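Local coordinates for Lmo2349 protein (Listeria monocytogenes, PDB 4GVO), which is probably the extracellular solute-binding component of an ABC transporter for L-cystine, capturing the amino acid for delivery to the membrane permease, at residues Q76-K81 and S194-Y199; Y94-L99 and Y238-Y243; F87-V92 and Y199-K204. One frame throughout, in Å; residues are numbered along the deposited sequence.

Interaction 1 (Q76-K81 and S194-Y199). With HIS (histidine), chain E.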
loop_
_atom_site.group_PDB
_atom_site.type_symbol
_atom_site.label_atom_id
_atom_site.label_comp_id
_atom_site.label_asym_id
_atom_site.label_seq_id
_atom_site.Cartn_x
_atom_site.Cartn_y
_atom_site.Cartn_z
ATOM N N GLN A 76 -2.227 0.709 3.314
ATOM C CA GLN A 76 -2.553 0.971 1.903
ATOM C C GLN A 76 -3.062 -0.293 1.205
ATOM O O GLN A 76 -2.660 -0.607 0.070
ATOM C CB GLN A 76 -1.373 1.584 1.187
ATOM C CG GLN A 76 -1.090 3.020 1.621
ATOM C CD GLN A 76 -2.146 3.981 1.124
ATOM O OE1 GLN A 76 -2.421 4.035 -0.073
ATOM N NE2 GLN A 76 -2.760 4.714 2.047
ATOM N N MET A 77 -3.945 -1.045 1.874
ATOM C CA MET A 77 -4.332 -2.355 1.338
ATOM C C MET A 77 -5.373 -2.227 0.220
ATOM O O MET A 77 -6.495 -1.751 0.431
ATOM C CB MET A 77 -4.893 -3.274 2.442
ATOM C CG MET A 77 -3.887 -3.530 3.571
ATOM S SD MET A 77 -2.344 -4.283 3.055
ATOM C CE MET A 77 -2.853 -5.997 2.913
ATOM N N GLU A 78 -4.972 -2.715 -0.957
ATOM C CA GLU A 78 -5.815 -2.771 -2.126
ATOM C C GLU A 78 -6.853 -3.850 -2.026
ATOM O O GLU A 78 -6.552 -4.986 -1.649
ATOM C CB GLU A 78 -4.925 -3.023 -3.342
ATOM C CG GLU A 78 -4.030 -1.844 -3.717
ATOM C CD GLU A 78 -2.885 -2.295 -4.643
ATOM O OE1 GLU A 78 -3.182 -2.702 -5.795
ATOM O OE2 GLU A 78 -1.713 -2.285 -4.227
ATOM N N LYS A 79 -8.089 -3.542 -2.428
ATOM C CA LYS A 79 -9.111 -4.551 -2.499
ATOM C C LYS A 79 -8.863 -5.467 -3.685
ATOM O O LYS A 79 -8.623 -5.008 -4.781
ATOM C CB LYS A 79 -10.495 -3.941 -2.566
ATOM C CG LYS A 79 -11.594 -4.997 -2.527
ATOM C CD LYS A 79 -12.946 -4.457 -2.919
ATOM C CE LYS A 79 -13.504 -3.550 -1.869
ATOM N NZ LYS A 79 -14.724 -2.912 -2.423
ATOM N N SER A 80 -8.886 -6.754 -3.452
ATOM C CA SER A 80 -8.806 -7.778 -4.504
ATOM C C SER A 80 -9.803 -8.867 -4.184
ATOM O O SER A 80 -10.131 -9.104 -3.027
ATOM C CB SER A 80 -7.422 -8.393 -4.581
ATOM O OG SER A 80 -7.098 -9.151 -3.424
ATOM N N LYS A 81 -10.225 -9.579 -5.219
ATOM C CA LYS A 81 -11.136 -10.686 -4.994
ATOM C C LYS A 81 -10.500 -11.789 -4.142
ATOM O O LYS A 81 -11.181 -12.388 -3.287
ATOM C CB LYS A 81 -11.688 -11.174 -6.313
ATOM C CG LYS A 81 -10.644 -11.735 -7.247
ATOM C CD LYS A 81 -11.267 -12.304 -8.516
ATOM C CE LYS A 81 -10.262 -13.086 -9.353
ATOM N NZ LYS A 81 -9.374 -14.004 -8.592
ATOM N N SER A 194 -3.678 -2.275 -12.693
ATOM C CA SER A 194 -4.660 -2.520 -11.652
ATOM C C SER A 194 -5.057 -1.151 -11.108
ATOM O O SER A 194 -4.198 -0.283 -10.974
ATOM C CB SER A 194 -4.009 -3.366 -10.540
ATOM O OG SER A 194 -4.883 -3.516 -9.399
ATOM N N ASN A 195 -6.335 -0.988 -10.771
ATOM C CA ASN A 195 -6.840 0.280 -10.263
ATOM C C ASN A 195 -7.730 0.071 -9.019
ATOM O O ASN A 195 -8.823 0.625 -8.927
ATOM C CB ASN A 195 -7.594 1.072 -11.340
ATOM C CG ASN A 195 -7.792 2.527 -10.951
ATOM O OD1 ASN A 195 -7.066 3.073 -10.096
ATOM N ND2 ASN A 195 -8.795 3.147 -11.520
ATOM N N ALA A 196 -7.237 -0.740 -8.076
ATOM C CA ALA A 196 -7.919 -0.984 -6.806
ATOM C C ALA A 196 -7.896 0.243 -5.917
ATOM O O ALA A 196 -6.911 1.024 -5.911
ATOM C CB ALA A 196 -7.301 -2.162 -6.087
ATOM N N LYS A 197 -8.960 0.432 -5.154
ATOM C CA LYS A 197 -8.922 1.420 -4.078
ATOM C C LYS A 197 -8.401 0.765 -2.790
ATOM O O LYS A 197 -8.301 -0.449 -2.692
ATOM C CB LYS A 197 -10.312 2.021 -3.888
ATOM C CG LYS A 197 -10.848 2.786 -5.092
ATOM C CD LYS A 197 -12.215 3.429 -4.880
ATOM C CE LYS A 197 -12.637 4.161 -6.166
ATOM N NZ LYS A 197 -13.886 4.878 -5.951
ATOM N N VAL A 198 -8.099 1.617 -1.819
ATOM C CA VAL A 198 -7.463 1.261 -0.553
ATOM C C VAL A 198 -8.515 1.336 0.562
ATOM O O VAL A 198 -9.264 2.326 0.669
ATOM C CB VAL A 198 -6.304 2.229 -0.272
ATOM C CG1 VAL A 198 -5.891 2.211 1.218
ATOM C CG2 VAL A 198 -5.105 1.921 -1.192
ATOM N N TYR A 199 -8.545 0.295 1.381
ATOM C CA TYR A 199 -9.458 0.150 2.470
ATOM C C TYR A 199 -8.742 -0.474 3.670
ATOM O O TYR A 199 -7.671 -1.043 3.532
ATOM C CB TYR A 199 -10.614 -0.772 2.090
ATOM C CG TYR A 199 -11.387 -0.424 0.843
ATOM C CD1 TYR A 199 -10.924 -0.807 -0.417
ATOM C CD2 TYR A 199 -12.587 0.247 0.916
ATOM C CE1 TYR A 199 -11.622 -0.531 -1.561
ATOM C CE2 TYR A 199 -13.281 0.559 -0.221
ATOM C CZ TYR A 199 -12.796 0.153 -1.465
ATOM O OH TYR A 199 -13.503 0.428 -2.595
HETATM N N HIS E . -0.950 -1.536 -1.717
HETATM C CA HIS E . -0.246 -2.797 -1.329
HETATM C C HIS E . -1.151 -3.982 -1.284
HETATM O O HIS E . -2.376 -3.796 -1.336
HETATM C CB HIS E . 0.431 -2.624 0.019
HETATM C CG HIS E . 1.800 -2.024 -0.100
HETATM N ND1 HIS E . 1.981 -0.789 -0.588
HETATM C CD2 HIS E . 3.090 -2.549 0.151
HETATM C CE1 HIS E . 3.313 -0.531 -0.636
HETATM N NE2 HIS E . 3.967 -1.600 -0.158
HETATM O OXT HIS E . -0.660 -5.132 -1.210
HETATM O O HOH W 1 -5.131 -0.436 4.498
HETATM O O HOH W 2 -4.333 -1.435 -7.751
HETATM O O HOH W 3 -13.745 -1.027 -4.608
#
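Lys-79 lies across the ring of Tyr-199 where a pocket loop of this family 3 solute-binding protein meets strand 191-202. The loop, which follows strand 72-73, joins the strand through a single beta bridge, Glu-78 with Val-198. Lys-79 has two conformers. In one of them the chain leaves with CG anti to the backbone N (chi1 -175°) and bends at chi3. This lays CE over one face of the Tyr-199 ring, 4.0 Å from the ring centroid, a CH-pi contact. In the same conformer Lys-79 NZ and Tyr-199 OH do not bond directly; water 3 joins them.

Two backbone bonds flank the bridge. Tyr-199 N donates to Met-77 O at 3.0 Å. Lys-79 N donates to Lys-197 O at 3.1 Å, with a C=O...N angle of 179°. Water 1 adds a link from Met-77 N to Tyr-199 O.

The two branches of Val-198 pack against Gln-76. CG1 rests near Gln-76 CA and CG2 lies 3.6 Å from Gln-76 OE1. The amide of Gln-76 is bonded elsewhere, to Asp-35 and Asn-95. Ala-196 CB touches Glu-78 CB and Lys-79 O.

The same loop faces the bound histidine. Gln-76 O lies 2.6 Å from HIS N. Glu-78 N donates to HIS O in a nearly straight bond, 174° at the hydrogen. S-oxy cysteine is also modelled in this pocket. The Glu-78 chain is extended beyond CG, which carries its carboxylate to the ligand amino group. Its two oxygens have different roles: OE2 lies 2.7 Å from HIS N, while OE1 bonds to Asn-128 and accepts from water 2. That water also accepts from Ser-194 OG, 2.7 Å away, and from Ala-196 N.

Interaction 2 (Y94-L99 and Y238-Y243). With HIS (histidine), chain E.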
loop_
_atom_site.group_PDB
_atom_site.type_symbol
_atom_site.label_atom_id
_atom_site.label_comp_id
_atom_site.label_asym_id
_atom_site.label_seq_id
_atom_site.Cartn_x
_atom_site.Cartn_y
_atom_site.Cartn_z
ATOM N N TYR A 94 -10.040 5.020 1.332
ATOM C CA TYR A 94 -9.276 6.169 1.740
ATOM C C TYR A 94 -8.038 6.490 0.891
ATOM O O TYR A 94 -7.265 7.395 1.221
ATOM C CB TYR A 94 -8.955 6.116 3.226
ATOM C CG TYR A 94 -7.976 5.050 3.698
ATOM C CD1 TYR A 94 -8.418 3.790 4.099
ATOM C CD2 TYR A 94 -6.604 5.299 3.755
ATOM C CE1 TYR A 94 -7.545 2.835 4.575
ATOM C CE2 TYR A 94 -5.723 4.374 4.259
ATOM C CZ TYR A 94 -6.192 3.134 4.691
ATOM O OH TYR A 94 -5.372 2.167 5.194
ATOM N N ASN A 95 -7.887 5.810 -0.234
ATOM C CA ASN A 95 -6.882 6.183 -1.240
ATOM C C ASN A 95 -7.212 5.419 -2.538
ATOM O O ASN A 95 -8.021 4.478 -2.503
ATOM C CB ASN A 95 -5.432 5.874 -0.804
ATOM C CG ASN A 95 -4.425 6.719 -1.524
ATOM O OD1 ASN A 95 -4.804 7.655 -2.262
ATOM N ND2 ASN A 95 -3.164 6.415 -1.341
ATOM N N ASN A 96 -6.556 5.814 -3.610
ATOM C CA ASN A 96 -6.463 5.062 -4.867
ATOM C C ASN A 96 -5.017 4.535 -4.992
ATOM O O ASN A 96 -4.095 5.245 -4.651
ATOM C CB ASN A 96 -6.603 6.011 -6.091
ATOM C CG ASN A 96 -7.921 6.668 -6.176
ATOM O OD1 ASN A 96 -8.000 7.894 -6.193
ATOM N ND2 ASN A 96 -8.959 5.886 -6.174
ATOM N N PHE A 97 -4.813 3.338 -5.536
ATOM C CA PHE A 97 -3.477 2.777 -5.646
ATOM C C PHE A 97 -3.318 2.175 -7.070
ATOM O O PHE A 97 -3.076 0.974 -7.232
ATOM C CB PHE A 97 -3.252 1.752 -4.538
ATOM C CG PHE A 97 -1.835 1.611 -4.077
ATOM C CD1 PHE A 97 -0.882 0.909 -4.812
ATOM C CD2 PHE A 97 -1.437 2.184 -2.871
ATOM C CE1 PHE A 97 0.426 0.779 -4.343
ATOM C CE2 PHE A 97 -0.142 2.089 -2.436
ATOM C CZ PHE A 97 0.786 1.367 -3.166
ATOM N N PRO A 98 -3.378 3.038 -8.110
ATOM C CA PRO A 98 -3.261 2.518 -9.481
ATOM C C PRO A 98 -1.828 2.055 -9.726
ATOM O O PRO A 98 -0.861 2.788 -9.446
ATOM C CB PRO A 98 -3.619 3.717 -10.359
ATOM C CG PRO A 98 -3.335 4.893 -9.507
ATOM C CD PRO A 98 -3.689 4.466 -8.112
ATOM N N LEU A 99 -1.652 0.850 -10.244
ATOM C CA LEU A 99 -0.328 0.245 -10.428
ATOM C C LEU A 99 0.147 0.313 -11.882
ATOM O O LEU A 99 -0.606 0.043 -12.799
ATOM C CB LEU A 99 -0.366 -1.229 -10.020
ATOM C CG LEU A 99 -0.581 -1.491 -8.512
ATOM C CD1 LEU A 99 -0.689 -3.012 -8.255
ATOM C CD2 LEU A 99 0.516 -0.832 -7.678
ATOM N N TYR A 238 -1.989 14.247 -5.278
ATOM C CA TYR A 238 -2.612 12.962 -4.912
ATOM C C TYR A 238 -3.700 13.080 -3.863
ATOM O O TYR A 238 -4.160 12.085 -3.316
ATOM C CB TYR A 238 -1.491 11.990 -4.494
ATOM C CG TYR A 238 -0.564 11.769 -5.670
ATOM C CD1 TYR A 238 -0.976 11.048 -6.788
ATOM C CD2 TYR A 238 0.698 12.341 -5.695
ATOM C CE1 TYR A 238 -0.162 10.935 -7.911
ATOM C CE2 TYR A 238 1.533 12.191 -6.778
ATOM C CZ TYR A 238 1.084 11.501 -7.900
ATOM O OH TYR A 238 1.916 11.361 -8.983
ATOM N N SER A 239 -4.051 14.315 -3.547
ATOM C CA SER A 239 -4.966 14.623 -2.479
ATOM C C SER A 239 -6.361 14.900 -3.069
ATOM O O SER A 239 -6.527 15.741 -3.971
ATOM C CB SER A 239 -4.456 15.852 -1.746
ATOM O OG SER A 239 -5.402 16.327 -0.845
ATOM N N LYS A 240 -7.361 14.246 -2.490
ATOM C CA LYS A 240 -8.763 14.368 -2.889
ATOM C C LYS A 240 -9.669 14.508 -1.652
ATOM O O LYS A 240 -9.261 14.203 -0.504
ATOM C CB LYS A 240 -9.230 13.125 -3.640
ATOM C CG LYS A 240 -8.392 12.757 -4.833
ATOM C CD LYS A 240 -9.080 11.564 -5.523
ATOM C CE LYS A 240 -8.299 10.957 -6.668
ATOM N NZ LYS A 240 -9.114 9.891 -7.366
ATOM N N GLU A 241 -10.883 15.036 -1.868
ATOM C CA GLU A 241 -11.865 15.113 -0.811
ATOM C C GLU A 241 -12.327 13.715 -0.364
ATOM O O GLU A 241 -12.604 13.487 0.830
ATOM C CB GLU A 241 -13.022 16.004 -1.258
ATOM C CG GLU A 241 -12.606 17.398 -1.719
ATOM C CD GLU A 241 -13.774 18.297 -2.150
ATOM O OE1 GLU A 241 -14.873 17.785 -2.471
ATOM O OE2 GLU A 241 -13.573 19.536 -2.197
ATOM N N GLN A 242 -12.375 12.778 -1.319
ATOM C CA GLN A 242 -12.815 11.422 -1.045
ATOM C C GLN A 242 -12.232 10.579 -2.172
ATOM O O GLN A 242 -11.790 11.105 -3.194
ATOM C CB GLN A 242 -14.331 11.270 -1.058
ATOM C CG GLN A 242 -14.936 11.606 -2.403
ATOM C CD GLN A 242 -16.423 11.440 -2.415
ATOM O OE1 GLN A 242 -17.122 11.998 -1.589
ATOM N NE2 GLN A 242 -16.911 10.681 -3.384
ATOM N N TYR A 243 -12.251 9.264 -2.004
ATOM C CA TYR A 243 -11.611 8.354 -2.955
ATOM C C TYR A 243 -12.609 7.341 -3.445
ATOM O O TYR A 243 -12.411 6.916 -4.580
ATOM C CB TYR A 243 -10.411 7.673 -2.293
ATOM C CG TYR A 243 -9.275 8.664 -2.025
ATOM C CD1 TYR A 243 -8.314 8.923 -2.993
ATOM C CD2 TYR A 243 -9.190 9.396 -0.845
ATOM C CE1 TYR A 243 -7.330 9.852 -2.807
ATOM C CE2 TYR A 243 -8.176 10.322 -0.642
ATOM C CZ TYR A 243 -7.249 10.556 -1.643
ATOM O OH TYR A 243 -6.243 11.480 -1.476
ATOM O OXT TYR A 243 -13.552 6.881 -2.737
HETATM N N HIS E . -0.950 -1.536 -1.717
HETATM C CA HIS E . -0.246 -2.797 -1.329
HETATM C C HIS E . -1.151 -3.982 -1.284
HETATM O O HIS E . -2.376 -3.796 -1.336
HETATM C CB HIS E . 0.431 -2.624 0.019
HETATM C CG HIS E . 1.800 -2.024 -0.100
HETATM N ND1 HIS E . 1.981 -0.789 -0.588
HETATM C CD2 HIS E . 3.090 -2.549 0.151
HETATM C CE1 HIS E . 3.313 -0.531 -0.636
HETATM N NE2 HIS E . 3.967 -1.600 -0.158
HETATM O OXT HIS E . -0.660 -5.132 -1.210
HETATM O O HOH W 4 -3.840 9.412 -3.988
#
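Tyr-243, the C-terminal residue, lays its ring against the start of strand 95-104, one of the strands of the mixed sheet in this periplasmic-binding-protein fold. The C-terminal tail after helix 225-234 is pinned to the sheet in this way.

Asn-95 CA sits over one face of the Tyr-243 ring, 3.8 Å from the centroid, as a CH-pi contact. Lys-240 CB covers the opposite face, so the ring lies between strand and tail. The Asn-95 side chain runs alongside the ring with its amide plane turned 83° from it. CG of Asn-96 stands beside the backbone N (chi1 -64°), which brings OD1 to the ring edge, 3.4 Å from Tyr-243 CD1.

The extended Lys-240 chain crosses Asn-96 at about a right angle and donates from NZ to the same OD1 of Asn-96 at 2.6 Å, from 25° off the carbonyl plane. The Tyr-243 hydroxyl donates to Tyr-238 O at 2.8 Å, in the carbonyl plane on a lone pair. It also accepts from Lys-240 N. Tyr-243 O accepts from Lys-197 NZ.

One water bridges strand and tail. Water 4 donates to Asn-95 OD1, whose amide is also held by Gln-76, and to Tyr-238 O at 2.8 Å.

Farther along the strand, Phe-97 serves the ligand pocket: HIS N lies over the centre of its ring, 3.6 Å above the plane.

Interaction 3 (F87-V92 and Y199-K204)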
loop_
_atom_site.group_PDB
_atom_site.type_symbol
_atom_site.label_atom_id
_atom_site.label_comp_id
_atom_site.label_asym_id
_atom_site.label_seq_id
_atom_site.Cartn_x
_atom_site.Cartn_y
_atom_site.Cartn_z
ATOM N N PHE A 87 -11.127 -12.052 3.912
ATOM C CA PHE A 87 -11.212 -10.921 4.854
ATOM C C PHE A 87 -12.367 -9.968 4.506
ATOM O O PHE A 87 -12.861 -9.941 3.360
ATOM C CB PHE A 87 -9.891 -10.173 4.868
ATOM C CG PHE A 87 -8.749 -10.996 5.300
ATOM C CD1 PHE A 87 -8.680 -11.450 6.603
ATOM C CD2 PHE A 87 -7.749 -11.371 4.414
ATOM C CE1 PHE A 87 -7.614 -12.252 7.053
ATOM C CE2 PHE A 87 -6.700 -12.156 4.850
ATOM C CZ PHE A 87 -6.623 -12.588 6.155
ATOM N N LEU A 88 -12.754 -9.176 5.501
ATOM C CA LEU A 88 -13.700 -8.091 5.358
ATOM C C LEU A 88 -12.987 -6.798 5.015
ATOM O O LEU A 88 -12.016 -6.434 5.656
ATOM C CB LEU A 88 -14.481 -7.952 6.659
ATOM C CG LEU A 88 -15.517 -6.842 6.742
ATOM C CD1 LEU A 88 -16.592 -7.050 5.668
ATOM C CD2 LEU A 88 -16.116 -6.858 8.137
ATOM N N PHE A 89 -13.478 -6.112 3.995
ATOM C CA PHE A 89 -13.070 -4.736 3.701
ATOM C C PHE A 89 -14.166 -3.785 4.165
ATOM O O PHE A 89 -15.347 -4.069 3.962
ATOM C CB PHE A 89 -12.853 -4.514 2.220
ATOM C CG PHE A 89 -11.611 -5.199 1.695
ATOM C CD1 PHE A 89 -11.570 -6.556 1.505
ATOM C CD2 PHE A 89 -10.470 -4.493 1.452
ATOM C CE1 PHE A 89 -10.393 -7.158 1.005
ATOM C CE2 PHE A 89 -9.303 -5.090 0.990
ATOM C CZ PHE A 89 -9.278 -6.409 0.739
ATOM N N ASN A 90 -13.801 -2.653 4.771
ATOM C CA ASN A 90 -14.812 -1.650 5.051
ATOM C C ASN A 90 -15.312 -1.067 3.712
ATOM O O ASN A 90 -14.705 -1.316 2.660
ATOM C CB ASN A 90 -14.310 -0.600 6.025
ATOM C CG ASN A 90 -13.270 0.298 5.418
ATOM O OD1 ASN A 90 -12.226 -0.184 4.995
ATOM N ND2 ASN A 90 -13.549 1.598 5.361
ATOM N N ASP A 91 -16.420 -0.312 3.746
ATOM C CA ASP A 91 -17.054 0.221 2.521
ATOM C C ASP A 91 -16.443 1.492 1.990
ATOM O O ASP A 91 -16.592 1.795 0.790
ATOM C CB ASP A 91 -18.559 0.504 2.730
ATOM C CG ASP A 91 -19.426 -0.761 2.712
ATOM O OD1 ASP A 91 -18.926 -1.884 2.527
ATOM O OD2 ASP A 91 -20.654 -0.620 2.883
ATOM N N VAL A 92 -15.791 2.271 2.852
ATOM C CA VAL A 92 -15.342 3.597 2.454
ATOM C C VAL A 92 -13.834 3.589 2.160
ATOM O O VAL A 92 -13.029 3.345 3.054
ATOM C CB VAL A 92 -15.699 4.631 3.530
ATOM C CG1 VAL A 92 -15.216 6.017 3.120
ATOM C CG2 VAL A 92 -17.222 4.619 3.818
ATOM N N TYR A 199 -8.545 0.295 1.381
ATOM C CA TYR A 199 -9.458 0.150 2.470
ATOM C C TYR A 199 -8.742 -0.474 3.670
ATOM O O TYR A 199 -7.671 -1.043 3.532
ATOM C CB TYR A 199 -10.614 -0.772 2.090
ATOM C CG TYR A 199 -11.387 -0.424 0.843
ATOM C CD1 TYR A 199 -10.924 -0.807 -0.417
ATOM C CD2 TYR A 199 -12.587 0.247 0.916
ATOM C CE1 TYR A 199 -11.622 -0.531 -1.561
ATOM C CE2 TYR A 199 -13.281 0.559 -0.221
ATOM C CZ TYR A 199 -12.796 0.153 -1.465
ATOM O OH TYR A 199 -13.503 0.428 -2.595
ATOM N N PHE A 200 -9.390 -0.433 4.828
ATOM C CA PHE A 200 -8.980 -1.265 5.956
ATOM C C PHE A 200 -9.428 -2.714 5.754
ATOM O O PHE A 200 -10.440 -2.971 5.092
ATOM C CB PHE A 200 -9.538 -0.731 7.267
ATOM C CG PHE A 200 -9.111 0.677 7.554
ATOM C CD1 PHE A 200 -7.817 0.926 7.938
ATOM C CD2 PHE A 200 -9.992 1.768 7.424
ATOM C CE1 PHE A 200 -7.381 2.191 8.194
ATOM C CE2 PHE A 200 -9.537 3.069 7.638
ATOM C CZ PHE A 200 -8.238 3.281 8.057
ATOM N N MET A 201 -8.671 -3.640 6.331
ATOM C CA MET A 201 -9.016 -5.026 6.287
ATOM C C MET A 201 -9.255 -5.536 7.671
ATOM O O MET A 201 -8.504 -5.206 8.596
ATOM C CB MET A 201 -7.914 -5.857 5.607
ATOM C CG MET A 201 -7.737 -5.471 4.149
ATOM S SD MET A 201 -6.488 -6.438 3.270
ATOM C CE MET A 201 -7.160 -8.091 3.413
ATOM N N LEU A 202 -10.297 -6.344 7.811
ATOM C CA LEU A 202 -10.736 -6.881 9.108
ATOM C C LEU A 202 -11.052 -8.366 8.956
ATOM O O LEU A 202 -11.162 -8.886 7.874
ATOM C CB LEU A 202 -11.994 -6.140 9.582
ATOM C CG LEU A 202 -11.911 -4.613 9.680
ATOM C CD1 LEU A 202 -12.379 -3.917 8.385
ATOM C CD2 LEU A 202 -12.729 -4.122 10.880
ATOM N N GLY A 203 -11.265 -9.029 10.083
ATOM C CA GLY A 203 -11.842 -10.367 10.038
ATOM C C GLY A 203 -13.281 -10.332 9.606
ATOM O O GLY A 203 -13.984 -9.361 9.868
ATOM N N LYS A 204 -13.742 -11.413 8.974
ATOM C CA LYS A 204 -15.106 -11.484 8.440
ATOM C C LYS A 204 -16.172 -11.331 9.534
ATOM O O LYS A 204 -17.266 -10.875 9.229
ATOM C CB LYS A 204 -15.335 -12.791 7.656
ATOM C CG LYS A 204 -14.708 -12.759 6.254
ATOM C CD LYS A 204 -15.396 -11.823 5.286
ATOM C CE LYS A 204 -15.039 -12.098 3.814
ATOM N NZ LYS A 204 -15.395 -10.932 2.898
#
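Lys-204 NZ donates to Phe-87 O at 2.8 Å, reaching it from above the carbonyl plane, 54° out of it. The chain bends at chi2 (-70°), which folds it back over the Phe-87 backbone. The same NZ also bonds to Glu-84 O, the backbone of helix 81-86.

An antiparallel ladder pairs strand 88-89 with the end of strand 191-202. Leu-88 and Leu-202 form a hydrogen-bonded pair: Leu-88 N gives to Leu-202 O at 2.9 Å, and Leu-202 N returns to Leu-88 O at 2.8 Å. Beyond them Phe-89 and Met-201 make a non-hydrogen-bonded pair. The ladder ends with a weak bond from Asn-90 N to Phe-200 O.

Phe-200 N donates to Asn-90 OD1 at 2.9 Å. CG of Asn-90 stands between the backbone N and the carbonyl carbon (chi1 70°), which turns the amide to the neighbouring strand. Its ND2 bonds to Asp-214 of helix 207-222 and more weakly to Val-92 O.

On the face with Phe-89, Met-201 CG sits over that ring, 4.0 Å from its centroid, and SD makes an oblique Met-aromatic contact. Met-201 CE continues to Phe-87 CD2, at 3.5 Å. Tyr-199 CB meets the edge of the Phe-89 ring. On the other face Leu-88 and Leu-202 touch through their CB atoms. Helix 61-66 packs on Phe-87 and Met-201, helix 207-222 on Leu-88 and Phe-200, so this strand pair of the mixed sheet lies between them.

Two main-chain bonds set the register. Lys-204 at one end and buried Asn-90 at the other satisfy backbone groups that the short ladder does not pair.

Overall arrangement
All three contacts meet on one mixed sheet, in which strand 191-202 lies beside both 88-89 and 95-104. Interactions 1 and 3 use successive parts of that strand and share Tyr-199; their centres are about 11 Å apart. Met-77 CB packs on Met-201 SD at 3.6 Å. Interaction 2 lies about 11 Å from interaction 1, centre to centre, and is joined to it by Ser-194 O and Leu-99 N, 2.9 Å apart. Interactions 1 and 2 both touch the ligand, through Glu-78 and Phe-97. Interaction 3 stands farther back: the nearest atoms of the Met-201 side chain and the bound histidine are about 7 Å apart.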